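PDB 3WCY: interferon alpha/beta receptor 1 from Mus musculus, which pairs with IFNAR2 to form the heterodimeric cell-surface receptor for type I interferons, whose binding activates JAK-STAT signalling. Local coordinates for residues M102-I116 against S187-N201. Numbering follows the deposited sequence.
Sequences MSPPEVRLEAEDKAI and SNYSTVQCISTTVAN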
# COMPACT_ATOMS: atom_id res chain seq x y z
N MET A 102 -18.49 12.21 0.25
CA MET A 102 -17.77 11.56 1.34
C MET A 102 -17.94 12.34 2.65
O MET A 102 -17.52 13.50 2.73
CB MET A 102 -16.28 11.47 1.01
CG MET A 102 -15.92 10.24 0.24
SD MET A 102 -14.28 10.42 -0.47
CE MET A 102 -13.29 10.35 0.98
N SER A 103 -18.53 11.69 3.67
CA SER A 103 -18.70 12.29 5.00
C SER A 103 -17.33 12.30 5.69
O SER A 103 -16.50 11.48 5.32
CB SER A 103 -19.71 11.49 5.82
OG SER A 103 -19.21 10.21 6.16
N PRO A 104 -17.03 13.23 6.63
CA PRO A 104 -15.69 13.22 7.25
C PRO A 104 -15.36 11.91 7.99
O PRO A 104 -16.29 11.22 8.42
CB PRO A 104 -15.72 14.43 8.19
CG PRO A 104 -16.86 15.27 7.70
CD PRO A 104 -17.87 14.31 7.18
N PRO A 105 -14.08 11.49 8.10
CA PRO A 105 -13.78 10.23 8.80
C PRO A 105 -13.93 10.34 10.32
O PRO A 105 -13.64 11.40 10.88
CB PRO A 105 -12.34 9.93 8.39
CG PRO A 105 -11.74 11.24 8.11
CD PRO A 105 -12.84 12.17 7.66
N GLU A 106 -14.39 9.27 10.98
CA GLU A 106 -14.53 9.26 12.44
C GLU A 106 -13.13 9.20 13.08
O GLU A 106 -12.31 8.37 12.68
CB GLU A 106 -15.45 8.12 12.91
CG GLU A 106 -15.93 8.25 14.34
CD GLU A 106 -16.78 7.10 14.86
OE1 GLU A 106 -17.99 7.32 15.11
OE2 GLU A 106 -16.23 5.99 15.05
N VAL A 107 -12.85 10.10 14.04
CA VAL A 107 -11.53 10.17 14.68
C VAL A 107 -11.58 10.18 16.21
O VAL A 107 -12.31 10.97 16.79
CB VAL A 107 -10.62 11.28 14.05
CG1 VAL A 107 -11.42 12.52 13.65
CG2 VAL A 107 -9.45 11.66 14.96
N ARG A 108 -10.79 9.29 16.84
CA ARG A 108 -10.67 9.22 18.30
C ARG A 108 -9.20 9.38 18.65
O ARG A 108 -8.35 8.67 18.11
CB ARG A 108 -11.23 7.90 18.89
CG ARG A 108 -12.65 7.50 18.44
CD ARG A 108 -13.77 8.38 18.98
NE ARG A 108 -15.03 8.08 18.30
CZ ARG A 108 -16.21 8.60 18.64
NH1 ARG A 108 -16.31 9.45 19.65
NH2 ARG A 108 -17.30 8.26 17.96
N LEU A 109 -8.89 10.31 19.56
CA LEU A 109 -7.52 10.62 19.99
C LEU A 109 -7.12 9.88 21.27
O LEU A 109 -7.94 9.66 22.16
CB LEU A 109 -7.33 12.14 20.18
CG LEU A 109 -7.72 13.03 19.01
CD1 LEU A 109 -7.92 14.43 19.45
CD2 LEU A 109 -6.70 12.98 17.91
N GLU A 110 -5.84 9.50 21.34
CA GLU A 110 -5.21 8.80 22.46
C GLU A 110 -3.83 9.44 22.63
O GLU A 110 -3.10 9.57 21.64
CB GLU A 110 -5.10 7.31 22.12
CG GLU A 110 -4.90 6.41 23.33
CD GLU A 110 -4.16 5.10 23.09
OE1 GLU A 110 -4.02 4.68 21.92
OE2 GLU A 110 -3.72 4.49 24.10
N ALA A 111 -3.48 9.90 23.84
CA ALA A 111 -2.18 10.57 24.05
C ALA A 111 -1.20 9.82 24.94
O ALA A 111 -1.60 9.02 25.79
CB ALA A 111 -2.37 11.99 24.55
N GLU A 112 0.11 10.10 24.75
CA GLU A 112 1.23 9.51 25.49
C GLU A 112 2.13 10.70 25.94
O GLU A 112 1.62 11.81 26.09
CB GLU A 112 2.02 8.55 24.58
CG GLU A 112 1.20 7.40 24.01
CD GLU A 112 1.95 6.33 23.23
OE1 GLU A 112 2.81 6.69 22.40
OE2 GLU A 112 1.63 5.13 23.42
N ASP A 113 3.45 10.47 26.18
CA ASP A 113 4.35 11.52 26.68
C ASP A 113 4.68 12.48 25.54
O ASP A 113 4.34 13.66 25.59
CB ASP A 113 5.67 10.94 27.22
CG ASP A 113 5.58 9.82 28.22
OD1 ASP A 113 4.94 10.02 29.28
OD2 ASP A 113 6.22 8.77 28.00
N LYS A 114 5.37 11.94 24.50
CA LYS A 114 5.86 12.66 23.33
C LYS A 114 5.08 12.30 22.04
O LYS A 114 5.55 12.59 20.94
CB LYS A 114 7.38 12.39 23.14
CG LYS A 114 8.24 12.71 24.37
CD LYS A 114 9.62 12.05 24.27
CE LYS A 114 10.47 12.27 25.51
NZ LYS A 114 10.02 11.47 26.67
N ALA A 115 3.90 11.67 22.19
CA ALA A 115 3.10 11.25 21.03
C ALA A 115 1.58 11.31 21.20
O ALA A 115 1.07 11.29 22.33
CB ALA A 115 3.52 9.85 20.59
N ILE A 116 0.87 11.37 20.05
CA ILE A 116 -0.59 11.32 19.93
C ILE A 116 -0.96 10.29 18.85
O ILE A 116 -0.44 10.32 17.73
CB ILE A 116 -1.24 12.73 19.71
CG1 ILE A 116 -1.32 13.49 21.06
CG2 ILE A 116 -2.64 12.62 19.06
CD1 ILE A 116 -1.37 14.99 20.96
N SER A 187 -13.14 14.65 1.15
CA SER A 187 -14.04 14.89 2.28
C SER A 187 -13.76 16.22 3.00
O SER A 187 -12.61 16.64 3.07
CB SER A 187 -13.92 13.75 3.29
OG SER A 187 -15.12 13.54 4.01
N ASN A 188 -14.82 16.85 3.55
CA ASN A 188 -14.68 18.06 4.36
C ASN A 188 -13.97 17.62 5.64
O ASN A 188 -14.28 16.55 6.15
CB ASN A 188 -16.06 18.66 4.71
CG ASN A 188 -16.78 19.38 3.59
OD1 ASN A 188 -16.21 19.76 2.56
ND2 ASN A 188 -18.07 19.63 3.80
N TYR A 189 -12.99 18.41 6.16
CA TYR A 189 -12.25 18.08 7.39
C TYR A 189 -13.21 17.77 8.56
O TYR A 189 -14.30 18.34 8.64
CB TYR A 189 -11.32 19.23 7.80
CG TYR A 189 -9.92 19.16 7.24
CD1 TYR A 189 -9.57 19.88 6.11
CD2 TYR A 189 -8.92 18.45 7.90
CE1 TYR A 189 -8.26 19.86 5.61
CE2 TYR A 189 -7.61 18.42 7.42
CZ TYR A 189 -7.29 19.13 6.27
OH TYR A 189 -6.01 19.09 5.77
N SER A 190 -12.78 16.87 9.45
CA SER A 190 -13.56 16.48 10.63
C SER A 190 -13.67 17.64 11.63
O SER A 190 -12.87 18.59 11.57
CB SER A 190 -12.92 15.27 11.30
OG SER A 190 -11.55 15.49 11.56
N THR A 191 -14.67 17.57 12.55
CA THR A 191 -14.83 18.58 13.60
C THR A 191 -13.55 18.54 14.42
O THR A 191 -13.04 17.45 14.69
CB THR A 191 -16.08 18.30 14.46
OG1 THR A 191 -17.26 18.40 13.65
CG2 THR A 191 -16.22 19.25 15.61
N VAL A 192 -12.98 19.72 14.73
CA VAL A 192 -11.73 19.80 15.50
C VAL A 192 -11.83 19.05 16.85
O VAL A 192 -12.88 19.07 17.50
CB VAL A 192 -11.16 21.25 15.60
CG1 VAL A 192 -12.04 22.15 16.46
CG2 VAL A 192 -9.73 21.25 16.12
N GLN A 193 -10.77 18.30 17.19
CA GLN A 193 -10.66 17.52 18.41
C GLN A 193 -9.33 17.79 19.06
O GLN A 193 -8.28 17.68 18.41
CB GLN A 193 -10.80 16.03 18.12
CG GLN A 193 -12.22 15.54 18.29
CD GLN A 193 -12.28 14.07 18.00
OE1 GLN A 193 -11.89 13.24 18.83
NE2 GLN A 193 -12.74 13.73 16.80
N CYS A 194 -9.37 18.17 20.35
CA CYS A 194 -8.19 18.50 21.13
C CYS A 194 -7.91 17.45 22.20
O CYS A 194 -8.83 16.81 22.71
CB CYS A 194 -8.30 19.90 21.74
SG CYS A 194 -8.78 21.19 20.55
N ILE A 195 -6.63 17.28 22.53
CA ILE A 195 -6.12 16.34 23.53
C ILE A 195 -4.82 16.88 24.15
O ILE A 195 -4.08 17.61 23.48
CB ILE A 195 -5.96 14.90 22.94
CG1 ILE A 195 -5.59 13.85 24.02
CG2 ILE A 195 -4.99 14.88 21.75
CD1 ILE A 195 -5.84 12.42 23.68
N SER A 196 -4.55 16.53 25.42
CA SER A 196 -3.32 16.94 26.08
C SER A 196 -2.40 15.74 26.31
O SER A 196 -2.87 14.64 26.61
CB SER A 196 -3.63 17.64 27.40
OG SER A 196 -2.68 18.66 27.64
N THR A 197 -1.08 15.96 26.14
CA THR A 197 -0.03 14.95 26.35
C THR A 197 0.25 14.77 27.86
O THR A 197 0.04 15.70 28.63
CB THR A 197 1.24 15.30 25.56
OG1 THR A 197 1.56 16.68 25.74
CG2 THR A 197 1.11 15.01 24.07
N THR A 198 0.70 13.56 28.27
CA THR A 198 1.03 13.24 29.68
C THR A 198 2.48 13.66 29.99
O THR A 198 3.23 13.96 29.06
CB THR A 198 0.82 11.74 29.96
OG1 THR A 198 1.59 10.97 29.04
CG2 THR A 198 -0.64 11.32 29.92
N VAL A 199 2.88 13.66 31.29
CA VAL A 199 4.26 14.00 31.69
C VAL A 199 5.20 12.85 31.37
O VAL A 199 4.89 11.70 31.70
CB VAL A 199 4.45 14.48 33.15
CG1 VAL A 199 5.63 15.45 33.25
CG2 VAL A 199 3.19 15.12 33.72
N ALA A 200 6.36 13.16 30.74
CA ALA A 200 7.41 12.22 30.33
C ALA A 200 7.63 11.07 31.31
O ALA A 200 7.76 11.31 32.51
CB ALA A 200 8.71 12.96 30.06
N ASN A 201 7.63 9.82 30.80
CA ASN A 201 7.81 8.59 31.58
C ASN A 201 9.19 8.54 32.23
O ASN A 201 10.15 9.10 31.69
CB ASN A 201 7.60 7.34 30.71
CG ASN A 201 6.17 6.84 30.56
OD1 ASN A 201 5.20 7.39 31.12
ND2 ASN A 201 6.01 5.76 29.80
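Ile195 packs against Leu109 and Ala111 between strands 106-111 and 193-196. The strand axes run nearly parallel, 13° apart. Ile195 CG1 is anti to the backbone N (chi1 -173°), which carries CD1 across to Ala111. There CD1 lies 3.6 Å from Ala111 CB. The other branch, CG2, meets Leu109 CD1 and, at 3.7 Å, Ile116 CD1. Leu109 also packs on Leu174 of strand 171-179. This apolar cluster is the tight part of the contact.

Beyond it, Gln193 stretches past Val107 in the opposite direction. Its NE2 bonds to Val107 O at 2.8 Å, with the acceptor in the amide plane.

The backbones come closer at both ends. At one, Thr198 N bonds to Glu112 O at 2.9 Å. Asp113 turns its carboxylate in against the backbone of 199-201, and its CB lies 3.8 Å from Ala200 CA. At the other, Met102 CA and Ser187 CA are 5.1 Å apart, and buried Ser187 OG sits close to both Met102 O and Ser103 O. Pro104 and Asn188 form an exposed rim here.

The solvent side is looser. Arg108 and Glu106 form a salt bridge within strand 106-111, on the side turned away from strand 193-196. Cys194, disulfide-bonded to Cys173, is also exposed and points away.

Each strand edges its own antiparallel sheet. The side chains between them close one side of the beta sandwich, as between strands A and G of a fibronectin type III domain, here the second of the receptor's extracellular part.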